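Local structure of adhesion and penetration protein autotransporter (Haemophilus influenzae, 3SYJ) at residues Gly58-Val63 and Val75-Val80; Asn65-Ser70 and Asp260-Arg265; Asp565-Leu570 and Thr682-Val687; Val512-Asn517 and Lys535-Asn540. The protein promotes adherence to and invasion of host cells as a self-associating autotransporter and probable serine protease, of which this chain is the passenger region exported to the cell surface. One frame throughout, in Å; residues are numbered along the deposited sequence.

Contact 1: Gly58-Val63 and Val75-Val80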
loop_
_atom_site.group_PDB
_atom_site.type_symbol
_atom_site.label_atom_id
_atom_site.label_comp_id
_atom_site.label_asym_id
_atom_site.label_seq_id
_atom_site.Cartn_x
_atom_site.Cartn_y
_atom_site.Cartn_z
ATOM N N GLY A 58 -24.254 49.214 35.404
ATOM C CA GLY A 58 -23.733 48.799 36.689
ATOM C C GLY A 58 -24.601 49.057 37.907
ATOM O O GLY A 58 -24.235 48.662 39.013
ATOM N N VAL A 59 -25.746 49.705 37.744
ATOM C CA VAL A 59 -26.517 50.059 38.935
ATOM C C VAL A 59 -27.611 49.052 39.300
ATOM O O VAL A 59 -28.311 49.238 40.298
ATOM C CB VAL A 59 -27.128 51.475 38.848
ATOM C CG1 VAL A 59 -26.045 52.506 38.566
ATOM C CG2 VAL A 59 -28.206 51.523 37.790
ATOM N N ALA A 60 -27.759 47.983 38.518
ATOM C CA ALA A 60 -28.826 47.013 38.805
ATOM C C ALA A 60 -28.530 45.584 38.372
ATOM O O ALA A 60 -27.665 45.333 37.526
ATOM C CB ALA A 60 -30.157 47.478 38.212
ATOM N N ALA A 61 -29.266 44.647 38.957
ATOM C CA ALA A 61 -29.081 43.243 38.633
ATOM C C ALA A 61 -30.426 42.559 38.396
ATOM O O ALA A 61 -31.435 42.915 39.010
ATOM C CB ALA A 61 -28.298 42.539 39.733
ATOM N N LEU A 62 -30.426 41.585 37.493
ATOM C CA LEU A 62 -31.652 40.911 37.074
ATOM C C LEU A 62 -32.018 39.776 38.037
ATOM O O LEU A 62 -31.327 38.759 38.098
ATOM C CB LEU A 62 -31.485 40.384 35.642
ATOM C CG LEU A 62 -32.721 39.879 34.886
ATOM C CD1 LEU A 62 -33.717 41.001 34.584
ATOM C CD2 LEU A 62 -32.281 39.196 33.610
ATOM N N VAL A 63 -33.104 39.957 38.790
ATOM C CA VAL A 63 -33.495 38.985 39.805
ATOM C C VAL A 63 -34.733 38.161 39.405
ATOM O O VAL A 63 -35.061 37.166 40.053
ATOM C CB VAL A 63 -33.743 39.664 41.181
ATOM C CG1 VAL A 63 -32.489 40.389 41.672
ATOM C CG2 VAL A 63 -34.904 40.630 41.094
ATOM N N VAL A 75 -32.590 57.742 41.589
ATOM C CA VAL A 75 -33.908 58.255 41.233
ATOM C C VAL A 75 -34.023 58.704 39.785
ATOM O O VAL A 75 -35.096 59.110 39.350
ATOM C CB VAL A 75 -34.305 59.446 42.144
ATOM C CG1 VAL A 75 -34.399 59.003 43.587
ATOM C CG2 VAL A 75 -33.306 60.583 41.990
ATOM N N GLY A 76 -32.928 58.622 39.036
ATOM C CA GLY A 76 -32.901 59.161 37.687
ATOM C C GLY A 76 -33.056 58.198 36.515
ATOM O O GLY A 76 -33.667 58.554 35.501
ATOM N N TYR A 77 -32.501 56.994 36.627
ATOM C CA TYR A 77 -32.486 56.078 35.486
ATOM C C TYR A 77 -33.881 55.534 35.216
ATOM O O TYR A 77 -34.647 55.318 36.137
ATOM C CB TYR A 77 -31.462 54.949 35.674
ATOM C CG TYR A 77 -31.865 53.841 36.619
ATOM C CD1 TYR A 77 -31.838 52.510 36.204
ATOM C CD2 TYR A 77 -32.241 54.110 37.933
ATOM C CE1 TYR A 77 -32.189 51.480 37.067
ATOM C CE2 TYR A 77 -32.593 53.084 38.807
ATOM C CZ TYR A 77 -32.569 51.769 38.367
ATOM O OH TYR A 77 -32.922 50.735 39.214
ATOM N N THR A 78 -34.210 55.330 33.946
ATOM C CA THR A 78 -35.558 54.906 33.570
ATOM C C THR A 78 -35.554 53.596 32.795
ATOM O O THR A 78 -36.606 53.104 32.400
ATOM C CB THR A 78 -36.237 55.970 32.701
ATOM O OG1 THR A 78 -35.401 56.255 31.571
ATOM C CG2 THR A 78 -36.440 57.238 33.492
ATOM N N ASP A 79 -34.369 53.037 32.575
ATOM C CA ASP A 79 -34.237 51.815 31.791
ATOM C C ASP A 79 -32.889 51.148 32.014
ATOM O O ASP A 79 -31.965 51.756 32.561
ATOM C CB ASP A 79 -34.441 52.115 30.302
ATOM C CG ASP A 79 -33.609 53.284 29.821
ATOM O OD1 ASP A 79 -32.382 53.274 30.047
ATOM O OD2 ASP A 79 -34.179 54.213 29.211
ATOM N N VAL A 80 -32.782 49.890 31.595
ATOM C CA VAL A 80 -31.524 49.162 31.695
ATOM C C VAL A 80 -31.287 48.387 30.414
ATOM O O VAL A 80 -32.217 48.163 29.640
ATOM C CB VAL A 80 -31.513 48.183 32.893
ATOM C CG1 VAL A 80 -31.456 48.952 34.212
ATOM C CG2 VAL A 80 -32.726 47.268 32.856
#
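Val59 lies over one face of the Tyr77 ring, and this CH-pi contact joins two neighbouring parts of the N-terminal protease domain, which belongs to the S6 family and the PA clan of chymotrypsin-like folds. The methyl CG2 of Val59 does the touching. It stands 4.2 Å from the centroid of the Tyr77 ring and only 18° off the ring normal, displaced toward the CD1-CE1 rim, with Val59 CG2 to Tyr77 CE1 at 4.0 Å. Tyr77 reaches this place with CG lodged between its backbone N and carbonyl carbon (chi1 77°), which folds the ring back over its own main chain. The two side chains run antiparallel past one another. At the edge of the same ring, in its plane, sits Val80 CG1 from the tyrosine's own segment, so the ring has valine methyls both over a face and along its rim. The second meeting point is looser: Ala60 CB meets Val80 CG1 at 4.5 Å. Ile68 of strand 67-69 packs against Ala60, Tyr77 and Val80, and so touches both segments. No hydrogen bond links the segments directly, and the polar end of the tyrosine turns to His117. The Val59 side chain lies about 7 Å from that of Ser218, the active-site serine by similarity, which places this packing close beside the probable catalytic centre. On the hydroxyl side of the ring, Ala60 CB comes to 4.4 Å from Tyr77 OH.

Contact 2: Asn65-Ser70 and Asp260-Arg265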
loop_
_atom_site.group_PDB
_atom_site.type_symbol
_atom_site.label_atom_id
_atom_site.label_comp_id
_atom_site.label_asym_id
_atom_site.label_seq_id
_atom_site.Cartn_x
_atom_site.Cartn_y
_atom_site.Cartn_z
ATOM N N ASN A 65 -37.451 37.525 35.535
ATOM C CA ASN A 65 -37.547 37.771 34.102
ATOM C C ASN A 65 -37.828 39.235 33.753
ATOM O O ASN A 65 -37.321 39.750 32.753
ATOM C CB ASN A 65 -38.582 36.840 33.462
ATOM C CG ASN A 65 -38.187 35.377 33.560
ATOM O OD1 ASN A 65 -39.026 34.512 33.840
ATOM N ND2 ASN A 65 -36.903 35.089 33.334
ATOM N N GLN A 66 -38.634 39.909 34.567
ATOM C CA GLN A 66 -38.907 41.328 34.334
ATOM C C GLN A 66 -38.694 42.193 35.576
ATOM O O GLN A 66 -39.342 43.222 35.731
ATOM C CB GLN A 66 -40.321 41.545 33.760
ATOM C CG GLN A 66 -41.474 41.038 34.638
ATOM C CD GLN A 66 -42.868 41.416 34.099
ATOM O OE1 GLN A 66 -43.009 42.331 33.280
ATOM N NE2 GLN A 66 -43.899 40.710 34.569
ATOM N N TYR A 67 -37.789 41.779 36.462
ATOM C CA TYR A 67 -37.501 42.564 37.665
ATOM C C TYR A 67 -36.004 42.756 37.929
ATOM O O TYR A 67 -35.197 41.850 37.727
ATOM C CB TYR A 67 -38.165 41.953 38.899
ATOM C CG TYR A 67 -39.668 41.937 38.843
ATOM C CD1 TYR A 67 -40.412 42.975 39.383
ATOM C CD2 TYR A 67 -40.345 40.878 38.251
ATOM C CE1 TYR A 67 -41.787 42.960 39.335
ATOM C CE2 TYR A 67 -41.722 40.852 38.196
ATOM C CZ TYR A 67 -42.439 41.895 38.739
ATOM O OH TYR A 67 -43.812 41.877 38.687
ATOM N N ILE A 68 -35.647 43.952 38.383
ATOM C CA ILE A 68 -34.278 44.240 38.784
ATOM C C ILE A 68 -34.269 44.717 40.222
ATOM O O ILE A 68 -35.326 44.915 40.833
ATOM C CB ILE A 68 -33.635 45.315 37.895
ATOM C CG1 ILE A 68 -34.511 46.572 37.853
ATOM C CG2 ILE A 68 -33.395 44.765 36.498
ATOM C CD1 ILE A 68 -33.871 47.735 37.128
ATOM N N VAL A 69 -33.070 44.892 40.767
ATOM C CA VAL A 69 -32.909 45.387 42.132
ATOM C C VAL A 69 -31.840 46.471 42.150
ATOM O O VAL A 69 -30.853 46.390 41.417
ATOM C CB VAL A 69 -32.544 44.257 43.108
ATOM C CG1 VAL A 69 -31.097 43.821 42.921
ATOM C CG2 VAL A 69 -32.778 44.700 44.535
ATOM N N SER A 70 -32.055 47.495 42.969
ATOM C CA SER A 70 -31.125 48.616 43.088
ATOM C C SER A 70 -31.517 49.438 44.310
ATOM O O SER A 70 -32.414 49.040 45.047
ATOM C CB SER A 70 -31.160 49.483 41.827
ATOM O OG SER A 70 -30.104 50.423 41.813
ATOM N N ASP A 260 -41.192 38.911 46.716
ATOM C CA ASP A 260 -42.330 38.013 46.550
ATOM C C ASP A 260 -43.646 38.773 46.623
ATOM O O ASP A 260 -44.580 38.476 45.881
ATOM C CB ASP A 260 -42.305 36.886 47.589
ATOM C CG ASP A 260 -41.247 35.836 47.284
ATOM O OD1 ASP A 260 -40.650 35.897 46.186
ATOM O OD2 ASP A 260 -41.011 34.950 48.141
ATOM N N GLU A 261 -43.722 39.761 47.506
ATOM C CA GLU A 261 -44.930 40.573 47.594
ATOM C C GLU A 261 -45.170 41.380 46.318
ATOM O O GLU A 261 -46.308 41.538 45.885
ATOM C CB GLU A 261 -44.882 41.498 48.806
ATOM C CG GLU A 261 -44.970 40.767 50.131
ATOM C CD GLU A 261 -44.774 41.693 51.310
ATOM O OE1 GLU A 261 -44.825 42.924 51.107
ATOM O OE2 GLU A 261 -44.567 41.192 52.437
ATOM N N ILE A 262 -44.097 41.894 45.724
ATOM C CA ILE A 262 -44.208 42.659 44.490
ATOM C C ILE A 262 -44.654 41.733 43.370
ATOM O O ILE A 262 -45.530 42.063 42.583
ATOM C CB ILE A 262 -42.851 43.285 44.079
ATOM C CG1 ILE A 262 -42.321 44.217 45.170
ATOM C CG2 ILE A 262 -42.969 44.003 42.736
ATOM C CD1 ILE A 262 -43.334 45.203 45.686
ATOM N N PHE A 263 -44.041 40.561 43.310
ATOM C CA PHE A 263 -44.283 39.644 42.215
ATOM C C PHE A 263 -45.726 39.164 42.201
ATOM O O PHE A 263 -46.374 39.177 41.157
ATOM C CB PHE A 263 -43.330 38.457 42.304
ATOM C CG PHE A 263 -43.297 37.606 41.062
ATOM C CD1 PHE A 263 -42.513 37.968 39.978
ATOM C CD2 PHE A 263 -44.033 36.434 40.986
ATOM C CE1 PHE A 263 -42.468 37.185 38.843
ATOM C CE2 PHE A 263 -43.991 35.648 39.850
ATOM C CZ PHE A 263 -43.207 36.023 38.778
ATOM N N GLU A 264 -46.222 38.738 43.360
ATOM C CA GLU A 264 -47.579 38.201 43.479
ATOM C C GLU A 264 -48.635 39.268 43.219
ATOM O O GLU A 264 -49.766 38.959 42.841
ATOM C CB GLU A 264 -47.791 37.558 44.852
ATOM C CG GLU A 264 -47.113 36.194 44.985
ATOM C CD GLU A 264 -46.891 35.764 46.430
ATOM O OE1 GLU A 264 -47.089 36.597 47.347
ATOM O OE2 GLU A 264 -46.511 34.590 46.646
ATOM N N ARG A 265 -48.256 40.524 43.415
ATOM C CA ARG A 265 -49.124 41.649 43.103
ATOM C C ARG A 265 -49.350 41.779 41.589
ATOM O O ARG A 265 -50.408 42.220 41.145
ATOM C CB ARG A 265 -48.505 42.926 43.671
ATOM C CG ARG A 265 -49.311 44.195 43.490
ATOM C CD ARG A 265 -48.610 45.360 44.198
ATOM N NE ARG A 265 -48.312 45.036 45.594
ATOM C CZ ARG A 265 -47.286 45.530 46.284
ATOM N NH1 ARG A 265 -46.439 46.379 45.714
ATOM N NH2 ARG A 265 -47.100 45.164 47.548
HETATM O O HOH W 1 -45.265 39.487 38.318
#
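Tyr67 projects from strand 67-69 toward the helix and meets two consecutive residues there, Ile262 and Phe263. The tight part is carbon against carbon. On one flank of the phenol, Tyr67 CE1 lies 3.7 Å from Ile262 CG2; on the other, Tyr67 CE2 comes to 3.5 Å from Phe263 CD1. The two rings meet obliquely, planes at 56° and centroids 5.7 Å apart, and the side chains cross at about a right angle. Phe263 extends opposite its backbone N (chi1 -167°), which swings its ring out from the helix to the tyrosine although its CB does not aim there. Ile262 offers its CG2 branch and sends the longer arm elsewhere.

The looser side is wet. Phe263 is partly exposed, and a water donates to Tyr67 OH at 2.8 Å and to Phe263 O at 3.1 Å, bridging the phenol to the helix main chain while lying above the rim of the Phe263 ring. Tyr67 OH is gripped a second time by Asp266, near the end of the same helix, so the hydroxyl is fixed at the margin of an apolar contact.

Phe259, one turn earlier in helix 256-266, packs edge-to-face with Tyr67. Following strand 249-253, the helix packs over strand 67-69, as the C-terminal helix of chymotrypsin-like proteases packs on the N-terminal barrel; Glu64 of strand 61-64 and Arg120 of strand 120-121 border the contact.

Contact 3: Asp565-Leu570 and Thr682-Val687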
loop_
_atom_site.group_PDB
_atom_site.type_symbol
_atom_site.label_atom_id
_atom_site.label_comp_id
_atom_site.label_asym_id
_atom_site.label_seq_id
_atom_site.Cartn_x
_atom_site.Cartn_y
_atom_site.Cartn_z
ATOM N N ASP A 565 -12.706 40.678 -5.098
ATOM C CA ASP A 565 -12.220 41.362 -3.900
ATOM C C ASP A 565 -13.243 41.420 -2.763
ATOM O O ASP A 565 -13.585 42.504 -2.285
ATOM C CB ASP A 565 -11.761 42.783 -4.245
ATOM C CG ASP A 565 -10.845 43.374 -3.181
ATOM O OD1 ASP A 565 -10.634 42.700 -2.149
ATOM O OD2 ASP A 565 -10.336 44.504 -3.376
ATOM N N ARG A 566 -13.730 40.260 -2.333
ATOM C CA ARG A 566 -14.649 40.180 -1.203
ATOM C C ARG A 566 -14.170 39.083 -0.275
ATOM O O ARG A 566 -13.815 38.005 -0.732
ATOM C CB ARG A 566 -16.070 39.868 -1.673
ATOM C CG ARG A 566 -16.646 40.874 -2.651
ATOM C CD ARG A 566 -16.788 42.253 -2.026
ATOM N NE ARG A 566 -17.903 42.984 -2.624
ATOM C CZ ARG A 566 -17.769 43.920 -3.560
ATOM N NH1 ARG A 566 -16.560 44.254 -4.002
ATOM N NH2 ARG A 566 -18.846 44.525 -4.049
ATOM N N THR A 567 -14.158 39.348 1.024
ATOM C CA THR A 567 -13.616 38.380 1.970
ATOM C C THR A 567 -14.651 37.920 2.972
ATOM O O THR A 567 -15.451 38.715 3.463
ATOM C CB THR A 567 -12.416 38.953 2.739
ATOM O OG1 THR A 567 -11.403 39.334 1.808
ATOM C CG2 THR A 567 -11.853 37.927 3.706
ATOM N N LEU A 568 -14.625 36.625 3.258
ATOM C CA LEU A 568 -15.434 36.038 4.312
ATOM C C LEU A 568 -14.505 35.456 5.371
ATOM O O LEU A 568 -13.688 34.581 5.087
ATOM C CB LEU A 568 -16.349 34.944 3.749
ATOM C CG LEU A 568 -17.171 34.106 4.740
ATOM C CD1 LEU A 568 -17.975 34.981 5.695
ATOM C CD2 LEU A 568 -18.100 33.138 3.992
ATOM N N LEU A 569 -14.625 35.956 6.592
ATOM C CA LEU A 569 -13.817 35.450 7.684
ATOM C C LEU A 569 -14.636 34.502 8.546
ATOM O O LEU A 569 -15.706 34.864 9.037
ATOM C CB LEU A 569 -13.276 36.607 8.529
ATOM C CG LEU A 569 -12.698 36.255 9.908
ATOM C CD1 LEU A 569 -11.507 35.316 9.783
ATOM C CD2 LEU A 569 -12.313 37.520 10.685
ATOM N N LEU A 570 -14.139 33.284 8.716
ATOM C CA LEU A 570 -14.739 32.346 9.656
ATOM C C LEU A 570 -13.782 32.153 10.827
ATOM O O LEU A 570 -12.690 31.601 10.665
ATOM C CB LEU A 570 -15.030 31.010 8.969
ATOM C CG LEU A 570 -15.879 31.139 7.704
ATOM C CD1 LEU A 570 -15.944 29.826 6.942
ATOM C CD2 LEU A 570 -17.271 31.626 8.059
ATOM N N THR A 682 -14.454 44.126 10.156
ATOM C CA THR A 682 -13.411 43.148 9.860
ATOM C C THR A 682 -12.276 43.808 9.099
ATOM O O THR A 682 -12.509 44.571 8.167
ATOM C CB THR A 682 -13.957 41.957 9.039
ATOM O OG1 THR A 682 -15.063 41.372 9.733
ATOM C CG2 THR A 682 -12.880 40.894 8.826
ATOM N N THR A 683 -11.045 43.521 9.501
ATOM C CA THR A 683 -9.883 44.102 8.841
ATOM C C THR A 683 -8.897 43.024 8.417
ATOM O O THR A 683 -8.555 42.145 9.205
ATOM C CB THR A 683 -9.168 45.095 9.765
ATOM O OG1 THR A 683 -10.051 46.183 10.064
ATOM C CG2 THR A 683 -7.915 45.630 9.099
ATOM N N CYS A 684 -8.454 43.086 7.166
ATOM C CA CYS A 684 -7.429 42.171 6.671
ATOM C C CYS A 684 -6.198 42.959 6.286
ATOM O O CYS A 684 -6.287 43.891 5.494
ATOM C CB CYS A 684 -7.920 41.390 5.453
ATOM S SG CYS A 684 -9.261 40.242 5.797
ATOM N N GLN A 685 -5.051 42.582 6.837
ATOM C CA GLN A 685 -3.829 43.333 6.603
ATOM C C GLN A 685 -2.582 42.493 6.850
ATOM O O GLN A 685 -2.578 41.584 7.685
ATOM C CB GLN A 685 -3.792 44.549 7.519
ATOM C CG GLN A 685 -3.327 44.195 8.917
ATOM C CD GLN A 685 -3.857 45.141 9.968
ATOM O OE1 GLN A 685 -3.716 46.362 9.851
ATOM N NE2 GLN A 685 -4.465 44.582 11.014
ATOM N N LYS A 686 -1.522 42.830 6.124
ATOM C CA LYS A 686 -0.228 42.181 6.276
ATOM C C LYS A 686 0.376 42.553 7.619
ATOM O O LYS A 686 0.445 43.723 7.968
ATOM C CB LYS A 686 0.714 42.620 5.155
ATOM C CG LYS A 686 0.243 42.260 3.762
ATOM C CD LYS A 686 0.876 40.971 3.281
ATOM C CE LYS A 686 0.742 40.837 1.773
ATOM N NZ LYS A 686 1.804 39.963 1.212
ATOM N N VAL A 687 0.810 41.548 8.367
ATOM C CA VAL A 687 1.368 41.752 9.693
ATOM C C VAL A 687 2.667 40.972 9.788
ATOM O O VAL A 687 2.739 39.814 9.374
ATOM C CB VAL A 687 0.408 41.241 10.805
ATOM C CG1 VAL A 687 1.043 41.389 12.189
ATOM C CG2 VAL A 687 -0.936 41.953 10.741
#
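Leu569 reaches from strand 567-575 to the Thr682 methyl group. Its CB, already pointing at the hairpin strand, lies 4.3 Å from Thr682 CG2. The next carbon, CG, is set opposite the backbone N (chi1 165°) and stands slightly farther off, with Leu569 CG to Thr682 CG2 at 4.8 Å. There the chain forks. CD2 bends back and makes the closest approach, Leu569 CD2 to Thr682 CG2 at 3.9 Å, whereas CD1 diverges, 5.8 Å from Thr682 CG2. The two side chains cross at a slant. Cys673 of the other hairpin strand also packs on Leu569, as does Ser590 of strand 586-593.

These residues mark the place where a two-stranded antiparallel hairpin, 669-675 with 682-688, folds against the outside of the beta-helix. Leu568 and Leu570, facing the other way, pack on Leu587 in the interior of the solenoid, while Thr567 and Leu569 look outward to the hairpin.

Thr567 makes the second point of contact, its CG2 methyl 4.1 Å from Cys684 SG. That sulfur is bonded to Cys673 in a disulfide across the hairpin, so the cross-link rests against the outer wall of the beta-helix. No hydrogen bond passes between the two segments. Thr682 also packs on Ala538, a residue of the adjoining strand 536-539, and just before strand 567-575 Asp565 is held by salt bridges to Lys586 and Lys535.

Contact 4: Val512-Asn517 and Lys535-Asn540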
loop_
_atom_site.group_PDB
_atom_site.type_symbol
_atom_site.label_atom_id
_atom_site.label_comp_id
_atom_site.label_asym_id
_atom_site.label_seq_id
_atom_site.Cartn_x
_atom_site.Cartn_y
_atom_site.Cartn_z
ATOM N N VAL A 512 -26.654 26.766 3.245
ATOM C CA VAL A 512 -26.542 28.191 3.514
ATOM C C VAL A 512 -25.605 28.800 2.485
ATOM O O VAL A 512 -24.461 28.373 2.337
ATOM C CB VAL A 512 -25.981 28.490 4.924
ATOM C CG1 VAL A 512 -26.066 29.983 5.227
ATOM C CG2 VAL A 512 -26.724 27.707 5.980
ATOM N N THR A 513 -26.097 29.797 1.764
ATOM C CA THR A 513 -25.261 30.522 0.822
ATOM C C THR A 513 -24.967 31.916 1.375
ATOM O O THR A 513 -25.855 32.589 1.887
ATOM C CB THR A 513 -25.936 30.601 -0.568
ATOM O OG1 THR A 513 -26.236 29.272 -1.021
ATOM C CG2 THR A 513 -25.035 31.294 -1.590
ATOM N N ILE A 514 -23.706 32.325 1.300
ATOM C CA ILE A 514 -23.302 33.670 1.685
ATOM C C ILE A 514 -22.756 34.384 0.454
ATOM O O ILE A 514 -21.826 33.894 -0.191
ATOM C CB ILE A 514 -22.248 33.642 2.804
ATOM C CG1 ILE A 514 -22.849 33.022 4.071
ATOM C CG2 ILE A 514 -21.741 35.045 3.099
ATOM C CD1 ILE A 514 -21.832 32.683 5.130
ATOM N N THR A 515 -23.353 35.526 0.113
ATOM C CA THR A 515 -22.991 36.246 -1.114
ATOM C C THR A 515 -22.187 37.530 -0.876
ATOM O O THR A 515 -21.668 38.127 -1.818
ATOM C CB THR A 515 -24.241 36.597 -1.943
ATOM O OG1 THR A 515 -25.119 37.424 -1.163
ATOM C CG2 THR A 515 -24.977 35.325 -2.351
ATOM N N GLY A 516 -22.076 37.949 0.378
ATOM C CA GLY A 516 -21.335 39.152 0.703
ATOM C C GLY A 516 -22.180 40.396 0.509
ATOM O O GLY A 516 -23.320 40.312 0.061
ATOM N N ASN A 517 -21.626 41.549 0.856
ATOM C CA ASN A 517 -22.359 42.797 0.744
ATOM C C ASN A 517 -22.637 43.129 -0.714
ATOM O O ASN A 517 -21.776 42.954 -1.580
ATOM C CB ASN A 517 -21.602 43.944 1.417
ATOM C CG ASN A 517 -21.634 43.854 2.927
ATOM O OD1 ASN A 517 -20.644 44.131 3.599
ATOM N ND2 ASN A 517 -22.777 43.463 3.470
ATOM N N LYS A 535 -15.883 45.312 2.105
ATOM C CA LYS A 535 -15.481 44.167 1.304
ATOM C C LYS A 535 -15.408 42.917 2.166
ATOM O O LYS A 535 -15.577 41.805 1.670
ATOM C CB LYS A 535 -14.130 44.431 0.634
ATOM C CG LYS A 535 -14.224 45.370 -0.557
ATOM C CD LYS A 535 -12.922 45.466 -1.332
ATOM C CE LYS A 535 -12.023 46.581 -0.818
ATOM N NZ LYS A 535 -11.151 47.106 -1.922
ATOM N N GLU A 536 -15.163 43.116 3.457
ATOM C CA GLU A 536 -14.972 42.018 4.399
ATOM C C GLU A 536 -16.190 41.819 5.284
ATOM O O GLU A 536 -16.690 42.769 5.893
ATOM C CB GLU A 536 -13.764 42.283 5.296
ATOM C CG GLU A 536 -12.502 42.650 4.557
ATOM C CD GLU A 536 -12.405 44.138 4.291
ATOM O OE1 GLU A 536 -13.381 44.863 4.584
ATOM O OE2 GLU A 536 -11.345 44.584 3.796
ATOM N N ILE A 537 -16.661 40.578 5.354
ATOM C CA ILE A 537 -17.690 40.206 6.310
ATOM C C ILE A 537 -17.157 39.037 7.106
ATOM O O ILE A 537 -16.206 38.383 6.686
ATOM C CB ILE A 537 -19.018 39.812 5.634
ATOM C CG1 ILE A 537 -18.845 38.557 4.772
ATOM C CG2 ILE A 537 -19.549 40.972 4.817
ATOM C CD1 ILE A 537 -20.092 38.156 3.993
ATOM N N ALA A 538 -17.757 38.772 8.258
ATOM C CA ALA A 538 -17.221 37.747 9.129
ATOM C C ALA A 538 -18.324 36.999 9.847
ATOM O O ALA A 538 -19.419 37.521 10.050
ATOM C CB ALA A 538 -16.260 38.371 10.138
ATOM N N TYR A 539 -18.026 35.766 10.229
ATOM C CA TYR A 539 -18.950 34.972 11.008
ATOM C C TYR A 539 -18.181 34.372 12.176
ATOM O O TYR A 539 -17.281 33.562 11.982
ATOM C CB TYR A 539 -19.561 33.867 10.139
ATOM C CG TYR A 539 -20.535 32.971 10.872
ATOM C CD1 TYR A 539 -21.755 33.465 11.316
ATOM C CD2 TYR A 539 -20.245 31.624 11.101
ATOM C CE1 TYR A 539 -22.654 32.651 11.984
ATOM C CE2 TYR A 539 -21.141 30.799 11.769
ATOM C CZ TYR A 539 -22.345 31.322 12.207
ATOM O OH TYR A 539 -23.258 30.533 12.876
ATOM N N ASN A 540 -18.538 34.780 13.389
ATOM C CA ASN A 540 -17.832 34.342 14.589
ATOM C C ASN A 540 -18.296 32.989 15.127
ATOM O O ASN A 540 -17.710 32.458 16.077
ATOM C CB ASN A 540 -18.003 35.384 15.696
ATOM C CG ASN A 540 -17.283 36.678 15.397
ATOM O OD1 ASN A 540 -17.254 37.138 14.254
ATOM N ND2 ASN A 540 -16.693 37.278 16.430
HETATM O O HOH W 2 -19.043 41.737 1.392
#
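Ile537 meets three residues of 512-517 because its chi1 of 64° places CG1 between the backbone N and the carbonyl carbon, and its chi2 of -176° then stretches the arm straight. The tip, CD1, ends 3.6 Å from Ile514 CG2 and 3.7 Å from Gly516 CA, while the shorter branch, CG2, remains beside the backbone N and takes up Asn517. Ile514 answers with its own CG2 methyl, and the two isoleucines slide past each other in opposite directions.

Gly516, with a positive phi of 83°, carries the chain around the corner after strand 510-514, and its bare CA lets the isoleucine arm lie directly against the main chain. Asn517 flanks the other branch: its amide carbon CG is 4.0 Å from Ile537 CG2, so the amide packs against a methyl. The backbone N of Asn517 donates to a water, N to water O 2.6 Å, which is at most weakly linked to Lys535 O.

Contacts of this kind fill the inside of a beta-helix, where aliphatic residues from different faces of the coil meet. Leu568 of strand 567-575 packs on both Ile514 and Ile537 and carries the apolar column into the next coil. Strand 510-514 pairs in parallel with strands 487-489 and 555-559, and strand 536-539 with 567-575; the two contacting strands belong to separate walls, joined by residues 518-534, which contain no helix or strand.

Overall arrangement
Contacts 1 and 2 belong to the protease domain and share the two-stranded sheet of 61-64 and 67-69; Val59 O and Ser70 OG, 2.6 Å apart, probably hydrogen-bond between them. Contacts 3 and 4 lie in the beta-helix, centres 11 Å apart, tied by parallel pairing of strands 536-539 and 567-575. The two pairs are separated, at least about 23 Å between nearest atoms. All four are largely buried. The touching residues of contact 4 are all buried inside the coil, whereas contact 3 lies on the outer wall, with Cys684 of the disulfide partly exposed. The protease contacts are aromatic, with the phenol hydroxyls finding polar partners; the solenoid contacts are made by aliphatic groups, sulfur and an amide.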